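Local structure of putative surface-anchored fimbrial subunit (Corynebacterium diphtheriae, 3HR6) at residues T319-R332 with P345-D359. The protein forms the shaft of a Gram-positive surface pilus, as a major pilin built of tandem Ig-like modules with stabilizing isopeptide and disulfide bonds. Residues are numbered along the deposited sequence; the frame is centred on the assembly and turned at random. Where two conformers were deposited one is given.
Sequences TPGADRTATFQLHR and PISLDGKQEFVTGQD
T356 sets OG1 between its own backbone N and carbonyl carbon (chi1 62°), which turns the hydroxyl to A326 N at 3.0 Å in a nearly straight bond. T356 N answers to A326 O. In the conformer given, T325 OG1 (chi1 -174°) points at T356 O, but it also crowds V355 CG1, so this bond is doubtful. A water joins T356 OG1 to R324 O and G357 O.

The next pairs are antiparallel strand. F328 and F354 exchange two backbone bonds, and their side chains lie on one face. The methyl CG2 of T356 meets the edge of the F328 ring. On the other face T327 OG1 lies 3.4 Å from V355 CG2.

Q329 reaches out with an extended chain. Its NE2 donates to Q352 O at 3.0 Å, from above the carbonyl plane, and its amide end runs alongside P345. A second water bridges L330 N, I346 O and Q352 O, where the strand pairing stops. I346 N then bonds L330 O, and I346 CD1 packs on L330 CG at 3.9 Å. S347 N bonds OE1 of Q158, a residue of the calcium site, so the P345-L348 end borders that site. P345 CA sits over the H331 ring face, a CH-pi contact, while H331 ND1 bonds D343.

At the far end G321 N donates to Q358 O at 2.9 Å. Strand 354-355 is an edge strand of its four-stranded sheet within the chain. Its regular pairing is short, so the T356 hydroxyl, the Q329 amide, two waters and a few backbone bonds carry the join beyond it.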
# COMPACT_ATOMS: atom_id res chain seq x y z
N THR A 319 -4.28 -6.52 47.81
CA THR A 319 -4.97 -5.70 46.84
C THR A 319 -5.10 -4.29 47.37
O THR A 319 -5.40 -4.09 48.53
CB THR A 319 -6.39 -6.27 46.51
OG1 THR A 319 -6.29 -7.64 46.15
CG2 THR A 319 -7.01 -5.53 45.38
N PRO A 320 -4.83 -3.28 46.53
CA PRO A 320 -4.77 -1.95 47.17
C PRO A 320 -6.07 -1.47 47.76
O PRO A 320 -6.08 -0.93 48.86
CB PRO A 320 -4.33 -1.03 46.04
CG PRO A 320 -3.54 -1.94 45.12
CD PRO A 320 -4.26 -3.26 45.18
N GLY A 321 -7.17 -1.70 47.06
CA GLY A 321 -8.46 -1.23 47.51
C GLY A 321 -8.64 0.27 47.43
O GLY A 321 -7.85 0.97 46.77
N ALA A 322 -9.62 0.74 48.18
CA ALA A 322 -10.14 2.08 48.03
C ALA A 322 -9.23 3.18 48.58
O ALA A 322 -9.29 4.29 48.09
CB ALA A 322 -11.55 2.17 48.65
N ASP A 323 -8.38 2.90 49.56
CA ASP A 323 -7.59 4.01 50.12
C ASP A 323 -6.09 3.96 49.83
O ASP A 323 -5.31 4.63 50.53
CB ASP A 323 -7.89 4.21 51.60
CG ASP A 323 -7.29 3.11 52.51
OD1 ASP A 323 -6.91 2.04 52.01
OD2 ASP A 323 -7.21 3.33 53.74
N ARG A 324 -5.68 3.22 48.79
CA ARG A 324 -4.26 3.09 48.47
C ARG A 324 -4.04 3.13 46.98
O ARG A 324 -4.60 2.32 46.24
CB ARG A 324 -3.69 1.79 49.03
CG ARG A 324 -3.79 1.70 50.53
CD ARG A 324 -3.16 0.44 51.10
NE ARG A 324 -3.93 -0.76 50.76
CZ ARG A 324 -3.89 -1.92 51.43
NH1 ARG A 324 -3.12 -2.09 52.49
NH2 ARG A 324 -4.61 -2.95 51.01
N THR A 325 -3.25 4.10 46.53
CA THR A 325 -2.87 4.16 45.13
C THR A 325 -1.44 4.66 44.99
O THR A 325 -0.90 5.33 45.88
CB THR A 325 -3.88 4.98 44.30
OG1 THR A 325 -3.54 4.89 42.92
CG2 THR A 325 -3.89 6.45 44.70
N ALA A 326 -0.81 4.27 43.89
CA ALA A 326 0.52 4.73 43.56
C ALA A 326 0.48 5.29 42.15
O ALA A 326 -0.41 4.95 41.35
CB ALA A 326 1.54 3.60 43.67
N THR A 327 1.46 6.15 41.85
CA THR A 327 1.59 6.82 40.58
C THR A 327 2.99 6.53 40.02
O THR A 327 3.98 6.52 40.76
CB THR A 327 1.36 8.35 40.73
OG1 THR A 327 0.06 8.60 41.30
CG2 THR A 327 1.56 9.10 39.37
N PHE A 328 3.04 6.23 38.71
CA PHE A 328 4.27 5.93 38.00
C PHE A 328 4.37 6.77 36.75
O PHE A 328 3.34 7.20 36.15
CB PHE A 328 4.34 4.45 37.60
CG PHE A 328 4.29 3.51 38.76
CD1 PHE A 328 5.47 3.01 39.34
CD2 PHE A 328 3.08 3.16 39.33
CE1 PHE A 328 5.44 2.18 40.43
CE2 PHE A 328 3.03 2.33 40.42
CZ PHE A 328 4.21 1.82 40.98
N GLN A 329 5.61 7.07 36.42
CA GLN A 329 5.93 7.59 35.11
C GLN A 329 6.85 6.61 34.39
O GLN A 329 7.66 5.87 34.99
CB GLN A 329 6.51 9.00 35.21
CG GLN A 329 5.57 9.98 35.82
CD GLN A 329 6.10 11.38 35.74
OE1 GLN A 329 7.11 11.70 36.37
NE2 GLN A 329 5.39 12.24 35.02
N LEU A 330 6.68 6.59 33.07
CA LEU A 330 7.49 5.72 32.21
C LEU A 330 8.68 6.51 31.65
O LEU A 330 8.54 7.65 31.23
CB LEU A 330 6.63 5.13 31.10
CG LEU A 330 7.30 4.11 30.16
CD1 LEU A 330 7.66 2.83 30.90
CD2 LEU A 330 6.36 3.82 28.96
N HIS A 331 9.84 5.88 31.67
CA HIS A 331 11.11 6.49 31.35
C HIS A 331 11.95 5.51 30.58
O HIS A 331 11.57 4.36 30.41
CB HIS A 331 11.85 6.85 32.63
CG HIS A 331 11.39 8.12 33.27
ND1 HIS A 331 11.75 9.37 32.80
CD2 HIS A 331 10.62 8.34 34.37
CE1 HIS A 331 11.24 10.30 33.58
NE2 HIS A 331 10.54 9.71 34.54
N ARG A 332 13.09 5.97 30.11
CA ARG A 332 14.14 5.17 29.54
C ARG A 332 15.34 5.19 30.51
O ARG A 332 15.60 6.22 31.16
CB ARG A 332 14.60 5.71 28.19
CG ARG A 332 13.51 5.70 27.12
CD ARG A 332 13.22 4.29 26.68
NE ARG A 332 14.35 3.66 26.01
CZ ARG A 332 14.37 2.43 25.48
NH1 ARG A 332 13.28 1.66 25.54
NH2 ARG A 332 15.50 1.99 24.91
N PRO A 345 9.37 12.12 31.07
CA PRO A 345 8.34 11.10 31.16
C PRO A 345 7.78 10.83 29.78
O PRO A 345 7.71 11.76 28.93
CB PRO A 345 7.28 11.76 32.04
CG PRO A 345 7.99 12.84 32.75
CD PRO A 345 8.98 13.34 31.79
N ILE A 346 7.45 9.58 29.55
CA ILE A 346 6.89 9.17 28.28
C ILE A 346 5.41 9.41 28.30
O ILE A 346 4.72 9.04 29.27
CB ILE A 346 7.28 7.70 27.96
CG1 ILE A 346 8.79 7.67 27.72
CG2 ILE A 346 6.46 7.14 26.79
CD1 ILE A 346 9.41 6.28 27.71
N SER A 347 4.90 10.03 27.24
CA SER A 347 3.48 10.32 27.11
C SER A 347 2.79 9.25 26.26
O SER A 347 3.29 8.87 25.20
CB SER A 347 3.30 11.72 26.49
OG SER A 347 1.95 12.05 26.38
N LEU A 348 1.65 8.76 26.73
CA LEU A 348 0.85 7.79 25.98
C LEU A 348 -0.59 8.27 25.99
O LEU A 348 -1.22 8.41 27.04
CB LEU A 348 0.86 6.36 26.60
CG LEU A 348 2.23 5.78 26.81
CD1 LEU A 348 2.25 4.48 27.65
CD2 LEU A 348 2.93 5.53 25.41
N ASP A 349 -1.12 8.48 24.79
CA ASP A 349 -2.43 9.05 24.58
C ASP A 349 -2.67 10.30 25.45
O ASP A 349 -3.71 10.42 26.07
CB ASP A 349 -3.49 7.96 24.84
CG ASP A 349 -4.75 8.18 24.06
OD1 ASP A 349 -4.82 9.10 23.25
OD2 ASP A 349 -5.71 7.44 24.28
N GLY A 350 -1.68 11.21 25.46
CA GLY A 350 -1.75 12.45 26.22
C GLY A 350 -1.66 12.31 27.73
O GLY A 350 -1.94 13.29 28.46
N LYS A 351 -1.27 11.13 28.24
CA LYS A 351 -1.09 11.00 29.68
C LYS A 351 0.38 10.78 29.92
O LYS A 351 0.99 10.04 29.18
CB LYS A 351 -1.88 9.79 30.22
CG LYS A 351 -3.35 9.83 29.95
CD LYS A 351 -4.01 11.00 30.65
CE LYS A 351 -5.51 10.85 30.66
NZ LYS A 351 -6.10 11.76 31.66
N GLN A 352 0.92 11.40 30.97
CA GLN A 352 2.32 11.35 31.31
C GLN A 352 2.57 10.71 32.68
O GLN A 352 3.73 10.65 33.14
CB GLN A 352 2.86 12.78 31.28
CG GLN A 352 2.84 13.44 29.89
CD GLN A 352 1.52 14.10 29.50
OE1 GLN A 352 0.91 14.85 30.28
NE2 GLN A 352 1.09 13.86 28.28
N GLU A 353 1.51 10.29 33.34
CA GLU A 353 1.62 9.50 34.58
C GLU A 353 0.47 8.51 34.64
O GLU A 353 -0.53 8.64 33.93
CB GLU A 353 1.67 10.38 35.83
CG GLU A 353 0.36 11.01 36.14
CD GLU A 353 0.36 11.91 37.36
OE1 GLU A 353 1.41 12.42 37.76
OE2 GLU A 353 -0.75 12.12 37.91
N PHE A 354 0.64 7.48 35.44
CA PHE A 354 -0.26 6.36 35.46
C PHE A 354 -0.52 5.97 36.91
O PHE A 354 0.44 5.71 37.66
CB PHE A 354 0.34 5.23 34.64
CG PHE A 354 0.72 5.67 33.28
CD1 PHE A 354 -0.26 5.73 32.28
CD2 PHE A 354 1.99 6.17 33.03
CE1 PHE A 354 0.09 6.24 31.02
CE2 PHE A 354 2.31 6.68 31.79
CZ PHE A 354 1.35 6.70 30.79
N VAL A 355 -1.78 6.01 37.27
CA VAL A 355 -2.22 5.75 38.63
C VAL A 355 -2.88 4.38 38.75
O VAL A 355 -3.70 3.96 37.91
CB VAL A 355 -3.13 6.86 39.12
CG1 VAL A 355 -3.54 6.63 40.55
CG2 VAL A 355 -2.37 8.18 38.98
N THR A 356 -2.43 3.66 39.75
CA THR A 356 -2.99 2.34 39.99
C THR A 356 -4.41 2.43 40.50
O THR A 356 -4.79 3.31 41.31
CB THR A 356 -2.10 1.50 40.93
OG1 THR A 356 -1.99 2.14 42.20
CG2 THR A 356 -0.71 1.34 40.36
N GLY A 357 -5.23 1.48 40.07
CA GLY A 357 -6.61 1.41 40.48
C GLY A 357 -6.82 0.59 41.74
O GLY A 357 -5.87 0.08 42.32
N GLN A 358 -8.05 0.49 42.19
CA GLN A 358 -8.32 -0.27 43.40
C GLN A 358 -7.87 -1.72 43.28
O GLN A 358 -7.51 -2.35 44.29
CB GLN A 358 -9.79 -0.18 43.76
CG GLN A 358 -10.16 1.23 44.19
CD GLN A 358 -11.54 1.34 44.77
OE1 GLN A 358 -12.12 0.37 45.26
NE2 GLN A 358 -12.07 2.56 44.76
N ASP A 359 -7.92 -2.27 42.07
CA ASP A 359 -7.49 -3.65 41.84
C ASP A 359 -5.97 -3.76 41.65
O ASP A 359 -5.44 -4.85 41.39
CB ASP A 359 -8.19 -4.23 40.61
CG ASP A 359 -7.91 -3.48 39.32
OD1 ASP A 359 -7.17 -2.44 39.24
OD2 ASP A 359 -8.44 -3.94 38.29
O HOH W 1 -3.81 1.15 43.79
O HOH W 2 5.26 8.70 31.93